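Local structure of alginate biosynthesis protein AlgX (Pseudomonas aeruginosa, 4KNC) at residues K75-E80 with K288-I293; G233-A238 with D262-A267. The protein takes part in O-acetylation of the exopolysaccharide alginate and protects the polymer from degradation as it crosses the periplasm. All coordinates share one frame; numbering follows the deposited sequence.

Contact 1 (K75-E80 with K288-I293)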
ATOM      1  N   LYS A  75      -9.956  -9.937 -10.350  1.00 41.25           N
ATOM      2  CA  LYS A  75     -10.397 -10.193 -11.725  1.00 43.39           C
ATOM      3  C   LYS A  75     -11.800 -10.808 -11.810  1.00 43.35           C
ATOM      4  O   LYS A  75     -12.580 -10.474 -12.702  1.00 39.68           O
ATOM      5  CB  LYS A  75      -9.402 -11.091 -12.452  1.00 47.30           C
ATOM      6  CG  LYS A  75      -9.738 -11.293 -13.919  1.00 46.86           C
ATOM      7  CD  LYS A  75      -9.821  -9.955 -14.626  1.00 50.58           C
ATOM      8  CE  LYS A  75     -10.210 -10.127 -16.090  1.00 57.73           C
ATOM      9  NZ  LYS A  75      -9.108 -10.762 -16.874  1.00 59.31           N
ATOM     10  N   ARG A  76     -12.123 -11.698 -10.879  1.00 43.05           N
ATOM     11  CA  ARG A  76     -13.460 -12.295 -10.844  1.00 52.06           C
ATOM     12  C   ARG A  76     -14.521 -11.227 -10.650  1.00 49.22           C
ATOM     13  O   ARG A  76     -15.646 -11.377 -11.102  1.00 51.86           O
ATOM     14  CB  ARG A  76     -13.595 -13.299  -9.699  1.00 58.62           C
ATOM     15  CG  ARG A  76     -12.901 -14.627  -9.894  1.00 67.08           C
ATOM     16  CD  ARG A  76     -13.519 -15.699  -8.984  1.00 80.38           C
ATOM     17  NE  ARG A  76     -13.667 -15.255  -7.595  1.00 88.96           N
ATOM     18  CZ  ARG A  76     -14.812 -14.830  -7.060  1.00 91.31           C
ATOM     19  NH1 ARG A  76     -14.858 -14.444  -5.791  1.00 84.02           N
ATOM     20  NH2 ARG A  76     -15.913 -14.785  -7.800  1.00 95.31           N
ATOM     21  N   LYS A  77     -14.163 -10.154  -9.955  1.00 48.36           N
ATOM     22  CA  LYS A  77     -15.114  -9.094  -9.645  1.00 48.54           C
ATOM     23  C   LYS A  77     -15.146  -8.037 -10.763  1.00 47.66           C
ATOM     24  O   LYS A  77     -15.850  -7.032 -10.659  1.00 48.42           O
ATOM     25  CB  LYS A  77     -14.769  -8.462  -8.290  1.00 56.86           C
ATOM     26  CG  LYS A  77     -15.873  -7.614  -7.664  1.00 67.71           C
ATOM     27  CD  LYS A  77     -15.408  -6.976  -6.355  1.00 77.45           C
ATOM     28  CE  LYS A  77     -16.359  -5.876  -5.881  1.00 81.53           C
ATOM     29  NZ  LYS A  77     -17.762  -6.358  -5.711  1.00 83.99           N
ATOM     30  N   GLY A  78     -14.391  -8.280 -11.835  1.00 41.54           N
ATOM     31  CA  GLY A  78     -14.292  -7.342 -12.944  1.00 43.74           C
ATOM     32  C   GLY A  78     -13.275  -6.215 -12.743  1.00 49.50           C
ATOM     33  O   GLY A  78     -13.420  -5.130 -13.313  1.00 50.20           O
ATOM     34  N   ILE A  79     -12.241  -6.477 -11.944  1.00 42.92           N
ATOM     35  CA  ILE A  79     -11.209  -5.477 -11.658  1.00 40.55           C
ATOM     36  C   ILE A  79      -9.823  -5.912 -12.146  1.00 42.16           C
ATOM     37  O   ILE A  79      -9.323  -6.974 -11.763  1.00 40.06           O
ATOM     38  CB  ILE A  79     -11.139  -5.169 -10.149  1.00 35.06           C
ATOM     39  CG1 ILE A  79     -12.541  -4.896  -9.599  1.00 33.98           C
ATOM     40  CG2 ILE A  79     -10.228  -3.978  -9.874  1.00 34.24           C
ATOM     41  CD1 ILE A  79     -12.597  -4.894  -8.089  1.00 38.42           C
ATOM     42  N   GLU A  80      -9.214  -5.091 -13.001  1.00 36.16           N
ATOM     43  CA  GLU A  80      -7.853  -5.339 -13.469  1.00 35.04           C
ATOM     44  C   GLU A  80      -6.895  -4.662 -12.499  1.00 40.28           C
ATOM     45  O   GLU A  80      -7.156  -3.545 -12.051  1.00 38.10           O
ATOM     46  CB  GLU A  80      -7.650  -4.750 -14.869  1.00 28.78           C
ATOM     47  CG  GLU A  80      -8.525  -5.344 -15.955  1.00 32.05           C
ATOM     48  CD  GLU A  80      -7.985  -6.660 -16.480  1.00 39.06           C
ATOM     49  OE1 GLU A  80      -6.775  -6.932 -16.317  1.00 42.59           O
ATOM     50  OE2 GLU A  80      -8.771  -7.431 -17.050  1.00 52.49           O
ATOM     51  N   LYS A 288     -20.258  -1.011  -4.092  1.00 57.50           N
ATOM     52  CA  LYS A 288     -21.369  -0.529  -4.903  1.00 71.19           C
ATOM     53  C   LYS A 288     -20.920  -0.338  -6.351  1.00 75.23           C
ATOM     54  O   LYS A 288     -21.492  -0.930  -7.267  1.00 71.76           O
ATOM     55  CB  LYS A 288     -21.977   0.765  -4.360  1.00 71.07           C
ATOM     56  CG  LYS A 288     -23.049   1.313  -5.300  1.00 79.24           C
ATOM     57  N   ASN A 289     -19.885   0.476  -6.541  1.00 75.30           N
ATOM     58  CA  ASN A 289     -19.348   0.761  -7.870  1.00 67.40           C
ATOM     59  C   ASN A 289     -17.868   0.404  -7.977  1.00 55.71           C
ATOM     60  O   ASN A 289     -17.012   1.286  -7.887  1.00 45.55           O
ATOM     61  CB  ASN A 289     -19.528   2.244  -8.197  1.00 69.78           C
ATOM     62  CG  ASN A 289     -20.955   2.722  -7.983  1.00 74.28           C
ATOM     63  OD1 ASN A 289     -21.907   2.126  -8.492  1.00 71.12           O
ATOM     64  ND2 ASN A 289     -21.112   3.801  -7.220  1.00 70.82           N
ATOM     65  N   PRO A 290     -17.556  -0.888  -8.163  1.00 45.41           N
ATOM     66  CA  PRO A 290     -16.140  -1.273  -8.268  1.00 50.95           C
ATOM     67  C   PRO A 290     -15.459  -0.676  -9.496  1.00 53.99           C
ATOM     68  O   PRO A 290     -16.072  -0.578 -10.560  1.00 59.64           O
ATOM     69  CB  PRO A 290     -16.191  -2.807  -8.372  1.00 52.65           C
ATOM     70  CG  PRO A 290     -17.594  -3.133  -8.814  1.00 50.75           C
ATOM     71  CD  PRO A 290     -18.462  -2.049  -8.225  1.00 48.45           C
ATOM     72  N   PRO A 291     -14.190  -0.284  -9.354  1.00 44.48           N
ATOM     73  CA  PRO A 291     -13.471   0.278 -10.498  1.00 36.28           C
ATOM     74  C   PRO A 291     -13.196  -0.805 -11.520  1.00 39.64           C
ATOM     75  O   PRO A 291     -13.129  -1.972 -11.145  1.00 38.18           O
ATOM     76  CB  PRO A 291     -12.148   0.720  -9.881  1.00 40.67           C
ATOM     77  CG  PRO A 291     -11.922  -0.289  -8.766  1.00 40.33           C
ATOM     78  CD  PRO A 291     -13.307  -0.524  -8.197  1.00 44.07           C
ATOM     79  N   LYS A 292     -13.042  -0.423 -12.786  1.00 33.16           N
ATOM     80  CA  LYS A 292     -12.583  -1.338 -13.824  1.00 30.54           C
ATOM     81  C   LYS A 292     -11.090  -1.588 -13.634  1.00 29.78           C
ATOM     82  O   LYS A 292     -10.578  -2.666 -13.931  1.00 32.02           O
ATOM     83  CB  LYS A 292     -12.806  -0.709 -15.202  1.00 35.10           C
ATOM     84  CG  LYS A 292     -14.246  -0.327 -15.483  1.00 49.82           C
ATOM     85  CD  LYS A 292     -15.079  -1.558 -15.799  1.00 56.35           C
ATOM     86  CE  LYS A 292     -16.532  -1.200 -16.072  1.00 63.80           C
ATOM     87  NZ  LYS A 292     -17.235  -0.775 -14.824  1.00 69.70           N
ATOM     88  N   ILE A 293     -10.394  -0.566 -13.148  1.00 30.67           N
ATOM     89  CA  ILE A 293      -8.949  -0.627 -12.973  1.00 34.93           C
ATOM     90  C   ILE A 293      -8.551  -0.126 -11.575  1.00 35.45           C
ATOM     91  O   ILE A 293      -9.027   0.912 -11.103  1.00 35.12           O
ATOM     92  CB  ILE A 293      -8.199   0.202 -14.056  1.00 32.02           C
ATOM     93  CG1 ILE A 293      -8.648  -0.193 -15.467  1.00 36.80           C
ATOM     94  CG2 ILE A 293      -6.677   0.052 -13.905  1.00 29.02           C
ATOM     95  CD1 ILE A 293      -7.921   0.549 -16.567  1.00 36.51           C
TER

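Contact 2 (G233-A238 with D262-A267)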
ATOM      1  N   GLY A 233     -20.435   7.519 -17.570  1.00 60.42           N
ATOM      2  CA  GLY A 233     -19.798   8.752 -17.134  1.00 57.65           C
ATOM      3  C   GLY A 233     -19.068   8.717 -15.793  1.00 61.05           C
ATOM      4  O   GLY A 233     -18.259   9.608 -15.498  1.00 58.79           O
ATOM      5  N   ASN A 234     -19.333   7.702 -14.975  1.00 52.21           N
ATOM      6  CA  ASN A 234     -18.645   7.603 -13.683  1.00 61.05           C
ATOM      7  C   ASN A 234     -17.146   7.305 -13.839  1.00 54.46           C
ATOM      8  O   ASN A 234     -16.751   6.654 -14.801  1.00 49.65           O
ATOM      9  CB  ASN A 234     -19.304   6.532 -12.807  1.00 72.21           C
ATOM     10  CG  ASN A 234     -20.707   6.917 -12.355  1.00 78.73           C
ATOM     11  OD1 ASN A 234     -21.375   7.752 -12.974  1.00 79.12           O
ATOM     12  ND2 ASN A 234     -21.161   6.302 -11.267  1.00 80.39           N
ATOM     13  N   PRO A 235     -16.309   7.791 -12.897  1.00 52.40           N
ATOM     14  CA  PRO A 235     -14.888   7.410 -12.841  1.00 45.37           C
ATOM     15  C   PRO A 235     -14.724   5.909 -12.651  1.00 48.00           C
ATOM     16  O   PRO A 235     -15.501   5.295 -11.926  1.00 55.38           O
ATOM     17  CB  PRO A 235     -14.366   8.165 -11.609  1.00 40.85           C
ATOM     18  CG  PRO A 235     -15.247   9.371 -11.535  1.00 49.34           C
ATOM     19  CD  PRO A 235     -16.622   8.848 -11.920  1.00 54.55           C
ATOM     20  N   GLN A 236     -13.713   5.332 -13.291  1.00 41.63           N
ATOM     21  CA  GLN A 236     -13.601   3.882 -13.405  1.00 30.46           C
ATOM     22  C   GLN A 236     -12.221   3.386 -12.991  1.00 37.50           C
ATOM     23  O   GLN A 236     -11.933   2.189 -13.088  1.00 37.71           O
ATOM     24  CB  GLN A 236     -13.877   3.467 -14.854  1.00 36.54           C
ATOM     25  CG  GLN A 236     -15.296   3.773 -15.313  1.00 48.52           C
ATOM     26  CD  GLN A 236     -16.323   3.006 -14.507  1.00 54.60           C
ATOM     27  OE1 GLN A 236     -16.053   1.897 -14.045  1.00 52.29           O
ATOM     28  NE2 GLN A 236     -17.498   3.599 -14.317  1.00 60.11           N
ATOM     29  N   ILE A 237     -11.367   4.315 -12.552  1.00 33.51           N
ATOM     30  CA  ILE A 237      -9.995   3.999 -12.146  1.00 29.61           C
ATOM     31  C   ILE A 237      -9.714   4.531 -10.737  1.00 31.44           C
ATOM     32  O   ILE A 237      -9.966   5.696 -10.450  1.00 32.89           O
ATOM     33  CB  ILE A 237      -8.949   4.595 -13.119  1.00 28.93           C
ATOM     34  CG1 ILE A 237      -9.257   4.180 -14.567  1.00 38.00           C
ATOM     35  CG2 ILE A 237      -7.548   4.149 -12.709  1.00 28.45           C
ATOM     36  CD1 ILE A 237      -8.193   4.616 -15.576  1.00 33.55           C
ATOM     37  N   ALA A 238      -9.200   3.665  -9.869  1.00 34.79           N
ATOM     38  CA  ALA A 238      -8.927   4.012  -8.482  1.00 32.70           C
ATOM     39  C   ALA A 238      -7.464   3.793  -8.181  1.00 31.17           C
ATOM     40  O   ALA A 238      -6.848   2.862  -8.692  1.00 37.60           O
ATOM     41  CB  ALA A 238      -9.778   3.166  -7.550  1.00 37.58           C
ATOM     42  N   ASP A 262     -10.381  10.027 -15.337  1.00 36.57           N
ATOM     43  CA  ASP A 262     -10.463  10.343 -13.903  1.00 37.55           C
ATOM     44  C   ASP A 262      -9.773   9.285 -13.035  1.00 34.30           C
ATOM     45  O   ASP A 262      -9.909   8.084 -13.264  1.00 37.47           O
ATOM     46  CB  ASP A 262     -11.921  10.487 -13.445  1.00 43.85           C
ATOM     47  CG  ASP A 262     -12.478  11.888 -13.677  1.00 55.35           C
ATOM     48  OD1 ASP A 262     -11.695  12.854 -13.613  1.00 54.71           O
ATOM     49  OD2 ASP A 262     -13.692  12.029 -13.922  1.00 58.92           O
ATOM     50  N   ILE A 263      -9.027   9.736 -12.037  1.00 30.90           N
ATOM     51  CA  ILE A 263      -8.364   8.816 -11.123  1.00 33.26           C
ATOM     52  C   ILE A 263      -8.856   9.083  -9.712  1.00 39.64           C
ATOM     53  O   ILE A 263      -8.555  10.129  -9.135  1.00 34.43           O
ATOM     54  CB  ILE A 263      -6.833   8.992 -11.168  1.00 34.57           C
ATOM     55  CG1 ILE A 263      -6.305   8.831 -12.601  1.00 33.78           C
ATOM     56  CG2 ILE A 263      -6.157   8.025 -10.221  1.00 33.92           C
ATOM     57  CD1 ILE A 263      -6.180   7.403 -13.074  1.00 31.43           C
ATOM     58  N   LEU A 264      -9.627   8.154  -9.156  1.00 42.60           N
ATOM     59  CA  LEU A 264     -10.045   8.258  -7.757  1.00 40.16           C
ATOM     60  C   LEU A 264      -8.877   7.983  -6.839  1.00 39.25           C
ATOM     61  O   LEU A 264      -8.451   6.838  -6.723  1.00 37.78           O
ATOM     62  CB  LEU A 264     -11.143   7.245  -7.456  1.00 44.08           C
ATOM     63  CG  LEU A 264     -12.376   7.332  -8.349  1.00 54.86           C
ATOM     64  CD1 LEU A 264     -13.275   6.132  -8.101  1.00 62.17           C
ATOM     65  CD2 LEU A 264     -13.124   8.629  -8.093  1.00 49.24           C
ATOM     66  N   ASN A 265      -8.373   9.022  -6.172  1.00 34.13           N
ATOM     67  CA  ASN A 265      -7.219   8.886  -5.291  1.00 35.19           C
ATOM     68  C   ASN A 265      -7.598   8.475  -3.860  1.00 41.77           C
ATOM     69  O   ASN A 265      -8.199   9.257  -3.133  1.00 47.53           O
ATOM     70  CB  ASN A 265      -6.440  10.201  -5.261  1.00 34.32           C
ATOM     71  CG  ASN A 265      -5.095  10.077  -4.570  1.00 36.15           C
ATOM     72  OD1 ASN A 265      -4.844   9.130  -3.833  1.00 39.23           O
ATOM     73  ND2 ASN A 265      -4.219  11.048  -4.806  1.00 35.25           N
ATOM     74  N   ASN A 266      -7.228   7.262  -3.459  1.00 30.37           N
ATOM     75  CA  ASN A 266      -7.473   6.801  -2.093  1.00 30.17           C
ATOM     76  C   ASN A 266      -6.185   6.508  -1.328  1.00 36.22           C
ATOM     77  O   ASN A 266      -6.187   5.745  -0.350  1.00 39.19           O
ATOM     78  CB  ASN A 266      -8.381   5.553  -2.094  1.00 38.76           C
ATOM     79  CG  ASN A 266      -9.797   5.844  -2.620  1.00 47.73           C
ATOM     80  OD1 ASN A 266     -10.184   5.368  -3.681  1.00 50.54           O
ATOM     81  ND2 ASN A 266     -10.569   6.618  -1.864  1.00 51.31           N
ATOM     82  N   ALA A 267      -5.083   7.118  -1.766  1.00 28.25           N
ATOM     83  CA  ALA A 267      -3.794   6.921  -1.115  1.00 33.80           C
ATOM     84  C   ALA A 267      -3.867   7.341   0.353  1.00 38.32           C
ATOM     85  O   ALA A 267      -4.642   8.231   0.708  1.00 34.88           O
ATOM     86  CB  ALA A 267      -2.712   7.719  -1.819  1.00 33.72           C
TER
HETATM   87  O   HOH W   1     -11.878   7.063 -14.765  1.00 35.54           O

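Contact 1 (K75-E80 with K288-I293)
The backbone N-H of E80 donates to the carbonyl O of K292, with 2.9 Å between E80 N and K292 O. The approach is almost straight, 177° at the hydrogen, with the donor tilted somewhat from the carbonyl plane. This bond opens a parallel pairing. One residue on, the CA of I293 comes within 3.5 Å of E80 O in a CA-H...O contact, and E80 and I293 face each other as the bridged pair, their CB atoms on the same side of the sheet.

The apolar contacts lie before the bridge. I79 has CG1 beside its own backbone N (chi1 -49°), which sets that methylene 3.4 Å from P291 O, while CD1 runs on to P290 CB. The other branch, CG2, meets the P291 ring at CG, 4.2 Å away. K77 reaches P290 with its aliphatic part: the chain, extended as far as CE, crosses the ring at about a right angle, with CE 4.0 Å from P290 CB.

The salt bridge here lies inside 75-80 and does not cross to 288-293: K75 NZ and E80 OE2 are 3.4 Å apart. E80 OE1 also accepts a hydrogen bond from W127, so both carboxylate oxygens are engaged.

G78, with positive phi (83°), closes helix 61-76 in a Schellman motif and turns the chain into strand 80-85. Across from it, P290 and P291 lead from helix 284-288 into strand 293-298. The contact thus joins the starts of two neighbouring parallel strands in the SGNH hydrolase-like domain, with F286 of helix 284-288 packed on I79 and P291.

Contact 2 (G233-A238 with D262-A267)
L264 N donates to I237 O across 2.8 Å, with 161° at the hydrogen and the donor lying in the carbonyl plane. The bond ties together the two strands of a beta-alpha-beta unit, in which strand 237-240 is followed by helix 251-259 and then by strand 263-265, parallel to the first and at the outer edge of the sheet. The same I237 oxygen also receives a CA-H...O contact from I263, and A238 CA makes another to L264 O at 3.4 Å. A238 and L264 are a bridged pair with their CB atoms on one face.

Toward the strand starts the backbones part, and a water fills in for a direct bond. It accepts from Q236 N at 2.9 Å and donates to D262 O at 2.7 Å.

Side chains pack on both faces. On the one carrying I237 and I263, I237 CG2 and I263 CD1 are 3.5 Å apart; I263 reaches over because its chain bends at chi2 (-79°), bringing the terminal methyl toward its neighbour. L255 of helix 251-259 packs against I263 there. The face of A238 and L264 has Y280 of helix 275-282 touching A238.

P235 extends the packing beyond the bridged residues. Its CB touches two groups of the other segment, coming at it from directions roughly at right angles: the CB of D262 and a methyl of L264. D262 OD2 also comes near the ring, 3.9 Å from P235 CG. The leucine supplies the methyl CD2, 3.8 Å from P235 CB.

In the fold
Both contacts join parallel strands of one four-stranded sheet, ordered 80-85, 293-298, 237-240, 263-265. Contact 1 ties the first pair and contact 2 the last, so each includes an outermost strand, and the inner strands 293-298 and 237-240 connect them: I293 O lies 3.0 Å from A238 N in a probable hydrogen bond. Both are partly buried. Contact 1 sits where chains leave helices, and prolines and a Schellman glycine precede its bridged pair, with a salt bridge inside 75-80; contact 2 relies more on aliphatic packing over both faces and a bridging water. Their polar chemistry meets at K292 NZ and Q236 OE1, probably hydrogen-bonded. Both lie away from inferred catalytic residues D148, H150 and S243.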